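Local coordinates for protein sulfite reductase [ferredoxin] (Mycobacterium tuberculosis, PDB 1ZJ8) that catalyses the ferredoxin-dependent six-electron reduction of sulfite to sulfide, using a siroheme and a [4Fe-4S] cluster, at residues P278-A283 and E321-P326; V268-P273 and K313-L318. All coordinates share one frame; numbering follows the deposited sequence.

Contact 1 (P278-A283 and E321-P326); sequences PEVWAA and EYLKRP
Arg-325 NH2 faces two carboxylates. Glu-279 OE1 lies 3.7 Å from Arg-325 NH2, a long salt bridge, and Glu-276, just ahead of helix 277-291, adds a second ion pair, long and weak. The two side chains that bridge the contact meet at a slant, with carboxylate and guanidinium planes 58° apart, so this is a loose charge pairing rather than a flat two-pronged clasp. Arg-325 reaches it with an extended chain from CG to NE, and its NH2 also passes 4.0 Å from Val-280 CG2, the two side chains crossing roughly at right angles.

Behind the charges the packing is apolar. Ala-283 CB sits 3.8 Å from Leu-323 CD2; with CG anti to the carbonyl carbon (chi1 -69°), Leu-323 brings its tip closer to the helix than its CB. The same Ala-283 CB also meets Tyr-322 CB at 4.1 Å, while the phenol runs on along helix 277-291 to a hydrogen bond between OH and Asp-290.

Lys-324, with positive phi, is the first residue past helix 311-323; beyond it the Arg-325 side chain reaches back toward Glu-279. This is helix-against-helix packing at a C-terminal helix end, within the helical layer beside the mixed sheet of the first NIR/SIR 4Fe-4S-type domain.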
ATOM      1  N   PRO A 278      20.594  -6.147   1.269  1.00 33.97           N
ATOM      2  CA  PRO A 278      19.997  -7.055   2.268  1.00 34.56           C
ATOM      3  C   PRO A 278      20.591  -6.904   3.687  1.00 35.11           C
ATOM      4  O   PRO A 278      19.864  -6.961   4.699  1.00 35.18           O
ATOM      5  CB  PRO A 278      20.304  -8.447   1.689  1.00 34.55           C
ATOM      6  CG  PRO A 278      20.404  -8.248   0.224  1.00 34.03           C
ATOM      7  CD  PRO A 278      21.001  -6.867   0.048  1.00 33.98           C
ATOM      8  N   GLU A 279      21.908  -6.712   3.725  1.00 35.66           N
ATOM      9  CA  GLU A 279      22.688  -6.550   4.960  1.00 36.33           C
ATOM     10  C   GLU A 279      22.253  -5.276   5.731  1.00 36.39           C
ATOM     11  O   GLU A 279      21.956  -5.279   6.933  1.00 36.43           O
ATOM     12  CB  GLU A 279      24.156  -6.402   4.543  1.00 36.65           C
ATOM     13  CG  GLU A 279      25.177  -7.137   5.343  1.00 37.34           C
ATOM     14  CD  GLU A 279      26.604  -6.784   4.874  1.00 38.37           C
ATOM     15  OE1 GLU A 279      26.911  -5.575   4.673  1.00 40.44           O
ATOM     16  OE2 GLU A 279      27.429  -7.722   4.721  1.00 43.50           O
ATOM     17  N   VAL A 280      22.239  -4.178   4.996  1.00 36.46           N
ATOM     18  CA  VAL A 280      21.920  -2.885   5.552  1.00 36.25           C
ATOM     19  C   VAL A 280      20.455  -2.870   5.969  1.00 36.46           C
ATOM     20  O   VAL A 280      20.104  -2.290   7.009  1.00 36.39           O
ATOM     21  CB  VAL A 280      22.190  -1.790   4.516  1.00 35.92           C
ATOM     22  CG1 VAL A 280      21.666  -0.443   5.002  1.00 36.36           C
ATOM     23  CG2 VAL A 280      23.685  -1.727   4.188  1.00 35.32           C
ATOM     24  N   TRP A 281      19.605  -3.507   5.155  1.00 36.45           N
ATOM     25  CA  TRP A 281      18.183  -3.616   5.467  1.00 36.41           C
ATOM     26  C   TRP A 281      18.027  -4.288   6.823  1.00 36.61           C
ATOM     27  O   TRP A 281      17.256  -3.822   7.671  1.00 36.72           O
ATOM     28  CB  TRP A 281      17.452  -4.410   4.386  1.00 36.12           C
ATOM     29  CG  TRP A 281      15.988  -4.559   4.630  1.00 36.23           C
ATOM     30  CD1 TRP A 281      14.990  -3.746   4.171  1.00 36.17           C
ATOM     31  CD2 TRP A 281      15.347  -5.587   5.398  1.00 36.41           C
ATOM     32  NE1 TRP A 281      13.767  -4.203   4.606  1.00 36.32           N
ATOM     33  CE2 TRP A 281      13.957  -5.335   5.358  1.00 36.49           C
ATOM     34  CE3 TRP A 281      15.811  -6.685   6.127  1.00 36.16           C
ATOM     35  CZ2 TRP A 281      13.028  -6.155   6.001  1.00 35.86           C
ATOM     36  CZ3 TRP A 281      14.878  -7.500   6.761  1.00 36.47           C
ATOM     37  CH2 TRP A 281      13.502  -7.231   6.690  1.00 35.67           C
ATOM     38  N   ALA A 282      18.780  -5.372   7.028  1.00 36.77           N
ATOM     39  CA  ALA A 282      18.710  -6.121   8.285  1.00 36.76           C
ATOM     40  C   ALA A 282      19.092  -5.232   9.478  1.00 36.67           C
ATOM     41  O   ALA A 282      18.434  -5.247  10.515  1.00 36.41           O
ATOM     42  CB  ALA A 282      19.589  -7.352   8.215  1.00 36.48           C
ATOM     43  N   ALA A 283      20.132  -4.433   9.301  1.00 37.01           N
ATOM     44  CA  ALA A 283      20.637  -3.586  10.354  1.00 37.78           C
ATOM     45  C   ALA A 283      19.625  -2.507  10.754  1.00 38.66           C
ATOM     46  O   ALA A 283      19.440  -2.202  11.945  1.00 39.07           O
ATOM     47  CB  ALA A 283      21.922  -2.952   9.910  1.00 37.56           C
ATOM     48  N   GLU A 321      26.779   0.098  16.243  1.00 49.12           N
ATOM     49  CA  GLU A 321      26.264  -1.021  17.018  1.00 48.94           C
ATOM     50  C   GLU A 321      25.912  -2.224  16.162  1.00 48.71           C
ATOM     51  O   GLU A 321      26.058  -3.347  16.618  1.00 48.99           O
ATOM     52  CB  GLU A 321      25.060  -0.580  17.854  1.00 49.21           C
ATOM     53  CG  GLU A 321      25.340   0.676  18.684  1.00 49.18           C
ATOM     54  CD  GLU A 321      24.252   0.971  19.693  1.00 48.88           C
ATOM     55  OE1 GLU A 321      23.536   0.018  20.087  1.00 48.31           O
ATOM     56  OE2 GLU A 321      24.123   2.153  20.089  1.00 47.27           O
ATOM     57  N   TYR A 322      25.457  -2.009  14.927  1.00 48.52           N
ATOM     58  CA  TYR A 322      24.948  -3.129  14.092  1.00 48.21           C
ATOM     59  C   TYR A 322      25.836  -3.492  12.870  1.00 48.13           C
ATOM     60  O   TYR A 322      26.163  -4.662  12.691  1.00 48.26           O
ATOM     61  CB  TYR A 322      23.473  -2.877  13.708  1.00 47.45           C
ATOM     62  CG  TYR A 322      22.566  -2.948  14.913  1.00 46.95           C
ATOM     63  CD1 TYR A 322      22.358  -1.828  15.715  1.00 46.41           C
ATOM     64  CD2 TYR A 322      21.955  -4.150  15.283  1.00 46.62           C
ATOM     65  CE1 TYR A 322      21.543  -1.893  16.835  1.00 46.52           C
ATOM     66  CE2 TYR A 322      21.136  -4.230  16.415  1.00 46.14           C
ATOM     67  CZ  TYR A 322      20.938  -3.098  17.183  1.00 46.27           C
ATOM     68  OH  TYR A 322      20.133  -3.148  18.294  1.00 46.04           O
ATOM     69  N   LEU A 323      26.234  -2.514  12.053  1.00 48.10           N
ATOM     70  CA  LEU A 323      27.082  -2.802  10.882  1.00 48.25           C
ATOM     71  C   LEU A 323      28.550  -2.974  11.259  1.00 48.59           C
ATOM     72  O   LEU A 323      29.298  -3.649  10.545  1.00 48.69           O
ATOM     73  CB  LEU A 323      26.983  -1.700   9.816  1.00 47.96           C
ATOM     74  CG  LEU A 323      25.656  -1.555   9.062  1.00 47.85           C
ATOM     75  CD1 LEU A 323      25.672  -0.306   8.188  1.00 48.24           C
ATOM     76  CD2 LEU A 323      25.339  -2.787   8.219  1.00 47.75           C
ATOM     77  N   LYS A 324      28.954  -2.344  12.368  1.00 48.67           N
ATOM     78  CA  LYS A 324      30.362  -2.216  12.756  1.00 48.39           C
ATOM     79  C   LYS A 324      31.198  -1.600  11.632  1.00 48.37           C
ATOM     80  O   LYS A 324      32.364  -1.945  11.479  1.00 48.78           O
ATOM     81  CB  LYS A 324      30.970  -3.559  13.168  1.00 48.33           C
ATOM     82  CG  LYS A 324      30.090  -4.449  14.029  1.00 49.18           C
ATOM     83  CD  LYS A 324      29.769  -3.839  15.392  1.00 49.38           C
ATOM     84  CE  LYS A 324      29.515  -4.936  16.438  1.00 48.97           C
ATOM     85  NZ  LYS A 324      28.600  -6.003  15.957  1.00 48.15           N
ATOM     86  N   ARG A 325      30.622  -0.698  10.845  1.00 48.17           N
ATOM     87  CA  ARG A 325      31.388  -0.008   9.794  1.00 48.21           C
ATOM     88  C   ARG A 325      30.673   1.247   9.285  1.00 48.01           C
ATOM     89  O   ARG A 325      29.451   1.364   9.413  1.00 48.53           O
ATOM     90  CB  ARG A 325      31.644  -0.941   8.610  1.00 48.33           C
ATOM     91  CG  ARG A 325      30.450  -1.070   7.697  1.00 49.04           C
ATOM     92  CD  ARG A 325      30.517  -2.285   6.807  1.00 48.95           C
ATOM     93  NE  ARG A 325      29.257  -2.461   6.085  1.00 49.52           N
ATOM     94  CZ  ARG A 325      28.867  -1.716   5.050  1.00 49.54           C
ATOM     95  NH1 ARG A 325      29.625  -0.728   4.581  1.00 48.64           N
ATOM     96  NH2 ARG A 325      27.704  -1.970   4.472  1.00 50.17           N
ATOM     97  N   PRO A 326      31.420   2.187   8.685  1.00 47.47           N
ATOM     98  CA  PRO A 326      30.715   3.349   8.139  1.00 47.13           C
ATOM     99  C   PRO A 326      29.947   2.988   6.861  1.00 46.83           C
ATOM    100  O   PRO A 326      30.265   1.977   6.218  1.00 46.91           O
ATOM    101  CB  PRO A 326      31.845   4.359   7.858  1.00 47.05           C
ATOM    102  CG  PRO A 326      33.083   3.570   7.768  1.00 46.93           C
ATOM    103  CD  PRO A 326      32.879   2.266   8.471  1.00 47.33           C
TER

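Contact 2 (V268-P273 and K313-L318); sequences VGAWVP and KFREVL
Val-268 and Arg-315 carry most of this contact, and much of it is aliphatic. Val-268 CG1 lies 3.9 Å from Arg-315 CD and also touches CB and CG, so the methyl sits against the arginine's methylenes, the two side chains crossing at a slant. The arginine gets there with CG anti to the backbone N (chi1 178°) and its chain extended to NE, which carries the guanidinium past Val-268 and over the strand. The other methyl of Val-268, CG2, comes to the edge of the Phe-314 ring, near its plane, with Phe-314 CE2 4.5 Å away. Phe-314 also packs on Val-254 of the neighbouring strand and on Val-287 of helix 277-291, joining three elements in one apolar patch.

Around the guanidinium the contacts are of another kind. Ala-270 CB lies over one face, 4.2 Å from Arg-315 NH2. Two backbone carbonyls of the strand lie near NH1: Arg-315 NH1 is 3.6 Å from Val-268 O. Arg-315 NH1 is also 3.8 Å from Gly-269 O; neither is a hydrogen bond, though both oxygens probably suit the positive charge. The salt-bridge partners come from outside: Glu-319, one turn further along the same helix, pairs with NE, and Asp-329 of strand 328-329 with NH2. Held by both, the guanidinium ties the helix to the sheet's edge strand.

The axes of 268-272 and 313-318 approach to 9.4 Å, close packing for a helix on a sheet, with N-to-C directions 43° apart. Helix 311-323 thus packs against a face of the mixed sheet, near the edge where strands 266-272 and 328-329 pair antiparallel; the three helices connecting these strands belong to the first of the two NIR/SIR 4Fe-4S-type domains, the cluster cysteines lying in the second.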
ATOM      1  N   VAL A 268      19.287   9.219   4.884  1.00 38.64           N
ATOM      2  CA  VAL A 268      20.371   8.929   5.802  1.00 38.54           C
ATOM      3  C   VAL A 268      21.681   9.571   5.305  1.00 38.62           C
ATOM      4  O   VAL A 268      22.617   9.765   6.084  1.00 38.73           O
ATOM      5  CB  VAL A 268      20.525   7.408   5.965  1.00 38.46           C
ATOM      6  CG1 VAL A 268      21.715   7.077   6.867  1.00 38.73           C
ATOM      7  CG2 VAL A 268      19.210   6.798   6.511  1.00 37.91           C
ATOM      8  N   GLY A 269      21.721   9.900   4.009  1.00 38.60           N
ATOM      9  CA  GLY A 269      22.894  10.499   3.364  1.00 38.09           C
ATOM     10  C   GLY A 269      23.863   9.468   2.807  1.00 37.96           C
ATOM     11  O   GLY A 269      25.021   9.803   2.512  1.00 38.09           O
ATOM     12  N   ALA A 270      23.368   8.239   2.611  1.00 37.33           N
ATOM     13  CA  ALA A 270      24.203   7.072   2.343  1.00 36.82           C
ATOM     14  C   ALA A 270      23.944   6.485   0.964  1.00 36.55           C
ATOM     15  O   ALA A 270      22.807   6.509   0.469  1.00 36.60           O
ATOM     16  CB  ALA A 270      23.962   6.000   3.407  1.00 36.72           C
ATOM     17  N   TRP A 271      25.014   5.943   0.369  1.00 36.04           N
ATOM     18  CA  TRP A 271      24.960   5.152  -0.876  1.00 35.71           C
ATOM     19  C   TRP A 271      25.312   3.703  -0.532  1.00 35.05           C
ATOM     20  O   TRP A 271      26.269   3.447   0.181  1.00 35.29           O
ATOM     21  CB  TRP A 271      25.943   5.719  -1.920  1.00 35.64           C
ATOM     22  CG  TRP A 271      25.960   5.030  -3.287  1.00 35.86           C
ATOM     23  CD1 TRP A 271      25.143   5.309  -4.366  1.00 35.83           C
ATOM     24  CD2 TRP A 271      26.851   3.985  -3.722  1.00 35.46           C
ATOM     25  NE1 TRP A 271      25.473   4.496  -5.433  1.00 35.75           N
ATOM     26  CE2 TRP A 271      26.514   3.679  -5.073  1.00 35.50           C
ATOM     27  CE3 TRP A 271      27.898   3.278  -3.107  1.00 35.22           C
ATOM     28  CZ2 TRP A 271      27.189   2.694  -5.816  1.00 34.88           C
ATOM     29  CZ3 TRP A 271      28.577   2.298  -3.854  1.00 35.36           C
ATOM     30  CH2 TRP A 271      28.209   2.013  -5.190  1.00 35.29           C
ATOM     31  N   VAL A 272      24.529   2.767  -1.042  1.00 34.65           N
ATOM     32  CA  VAL A 272      24.685   1.354  -0.730  1.00 34.67           C
ATOM     33  C   VAL A 272      24.723   0.525  -2.022  1.00 34.69           C
ATOM     34  O   VAL A 272      23.747   0.508  -2.783  1.00 35.03           O
ATOM     35  CB  VAL A 272      23.501   0.874   0.126  1.00 34.70           C
ATOM     36  CG1 VAL A 272      23.659  -0.598   0.507  1.00 35.05           C
ATOM     37  CG2 VAL A 272      23.352   1.754   1.377  1.00 34.31           C
ATOM     38  N   PRO A 273      25.831  -0.192  -2.274  1.00 34.60           N
ATOM     39  CA  PRO A 273      25.882  -0.956  -3.534  1.00 34.29           C
ATOM     40  C   PRO A 273      24.889  -2.123  -3.461  1.00 34.15           C
ATOM     41  O   PRO A 273      24.559  -2.603  -2.364  1.00 34.78           O
ATOM     42  CB  PRO A 273      27.333  -1.444  -3.585  1.00 34.29           C
ATOM     43  CG  PRO A 273      27.740  -1.546  -2.116  1.00 34.51           C
ATOM     44  CD  PRO A 273      27.023  -0.417  -1.428  1.00 34.70           C
ATOM     45  N   LYS A 313      22.030  10.912  14.808  1.00 45.96           N
ATOM     46  CA  LYS A 313      22.079   9.958  15.902  1.00 46.05           C
ATOM     47  C   LYS A 313      21.760   8.513  15.425  1.00 45.95           C
ATOM     48  O   LYS A 313      22.360   7.537  15.906  1.00 45.79           O
ATOM     49  CB  LYS A 313      21.150  10.384  17.058  1.00 45.84           C
ATOM     50  CG  LYS A 313      21.289   9.444  18.281  1.00 46.31           C
ATOM     51  CD  LYS A 313      20.316   9.710  19.433  1.00 46.62           C
ATOM     52  CE  LYS A 313      20.344   8.554  20.458  1.00 46.59           C
ATOM     53  NZ  LYS A 313      19.450   8.830  21.626  1.00 46.96           N
ATOM     54  N   PHE A 314      20.815   8.386  14.493  1.00 45.73           N
ATOM     55  CA  PHE A 314      20.384   7.072  13.998  1.00 45.71           C
ATOM     56  C   PHE A 314      21.476   6.407  13.148  1.00 45.57           C
ATOM     57  O   PHE A 314      21.780   5.235  13.325  1.00 45.06           O
ATOM     58  CB  PHE A 314      19.082   7.205  13.192  1.00 45.35           C
ATOM     59  CG  PHE A 314      18.701   5.956  12.448  1.00 45.50           C
ATOM     60  CD1 PHE A 314      18.060   4.905  13.111  1.00 44.84           C
ATOM     61  CD2 PHE A 314      18.992   5.827  11.077  1.00 44.29           C
ATOM     62  CE1 PHE A 314      17.715   3.742  12.422  1.00 44.89           C
ATOM     63  CE2 PHE A 314      18.664   4.681  10.389  1.00 44.02           C
ATOM     64  CZ  PHE A 314      18.024   3.626  11.059  1.00 45.10           C
ATOM     65  N   ARG A 315      22.049   7.169  12.220  1.00 45.97           N
ATOM     66  CA  ARG A 315      23.143   6.701  11.373  1.00 46.52           C
ATOM     67  C   ARG A 315      24.290   6.168  12.215  1.00 47.38           C
ATOM     68  O   ARG A 315      24.841   5.109  11.930  1.00 47.72           O
ATOM     69  CB  ARG A 315      23.660   7.843  10.480  1.00 46.25           C
ATOM     70  CG  ARG A 315      24.858   7.455   9.594  1.00 45.84           C
ATOM     71  CD  ARG A 315      25.085   8.407   8.404  1.00 45.59           C
ATOM     72  NE  ARG A 315      25.908   7.777   7.366  1.00 45.18           N
ATOM     73  CZ  ARG A 315      26.451   8.411   6.323  1.00 45.04           C
ATOM     74  NH1 ARG A 315      26.260   9.710   6.134  1.00 44.78           N
ATOM     75  NH2 ARG A 315      27.195   7.732   5.458  1.00 44.73           N
ATOM     76  N   GLU A 316      24.648   6.935  13.241  1.00 48.65           N
ATOM     77  CA  GLU A 316      25.663   6.561  14.212  1.00 48.77           C
ATOM     78  C   GLU A 316      25.395   5.184  14.820  1.00 48.97           C
ATOM     79  O   GLU A 316      26.275   4.323  14.833  1.00 49.00           O
ATOM     80  CB  GLU A 316      25.661   7.606  15.332  1.00 49.57           C
ATOM     81  CG  GLU A 316      26.705   7.399  16.406  1.00 50.77           C
ATOM     82  CD  GLU A 316      28.083   7.895  15.977  1.00 56.10           C
ATOM     83  OE1 GLU A 316      28.697   8.682  16.752  1.00 58.70           O
ATOM     84  OE2 GLU A 316      28.542   7.510  14.863  1.00 58.35           O
ATOM     85  N   VAL A 317      24.181   4.994  15.329  1.00 48.88           N
ATOM     86  CA  VAL A 317      23.796   3.745  16.005  1.00 49.21           C
ATOM     87  C   VAL A 317      23.766   2.568  15.049  1.00 49.40           C
ATOM     88  O   VAL A 317      24.055   1.426  15.438  1.00 49.49           O
ATOM     89  CB  VAL A 317      22.376   3.838  16.659  1.00 49.42           C
ATOM     90  CG1 VAL A 317      21.843   2.448  17.066  1.00 49.04           C
ATOM     91  CG2 VAL A 317      22.370   4.821  17.854  1.00 49.21           C
ATOM     92  N   LEU A 318      23.376   2.845  13.809  1.00 49.52           N
ATOM     93  CA  LEU A 318      23.316   1.816  12.781  1.00 49.38           C
ATOM     94  C   LEU A 318      24.735   1.342  12.502  1.00 49.20           C
ATOM     95  O   LEU A 318      25.017   0.148  12.603  1.00 49.05           O
ATOM     96  CB  LEU A 318      22.625   2.361  11.511  1.00 49.79           C
ATOM     97  CG  LEU A 318      22.438   1.436  10.291  1.00 49.75           C
ATOM     98  CD1 LEU A 318      21.339   0.371  10.510  1.00 49.97           C
ATOM     99  CD2 LEU A 318      22.158   2.266   9.063  1.00 49.07           C
TER

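Both contacts use helix 311-323, contact 2 through its middle and contact 1 through its C-terminal end, and their centres are about 9 Å apart. Strand 266-272 is followed, after a short connection, by helix 277-291, so the segments alternate along the chain and helix 311-323 is pinned by two consecutive elements. Contact 2 is buried between helix and sheet, its arginine held by two salt bridges; contact 1 is only partly buried, and its arginine makes looser ion pairs nearer the surface. Leu-318 joins them: its O is probably hydrogen-bonded to Leu-323 N, and its CD1 packs on Ala-283. Val-272 CG1 and Val-280 CG2, 3.9 Å apart, join strand to helix. Both lie away from the siroheme and the cluster.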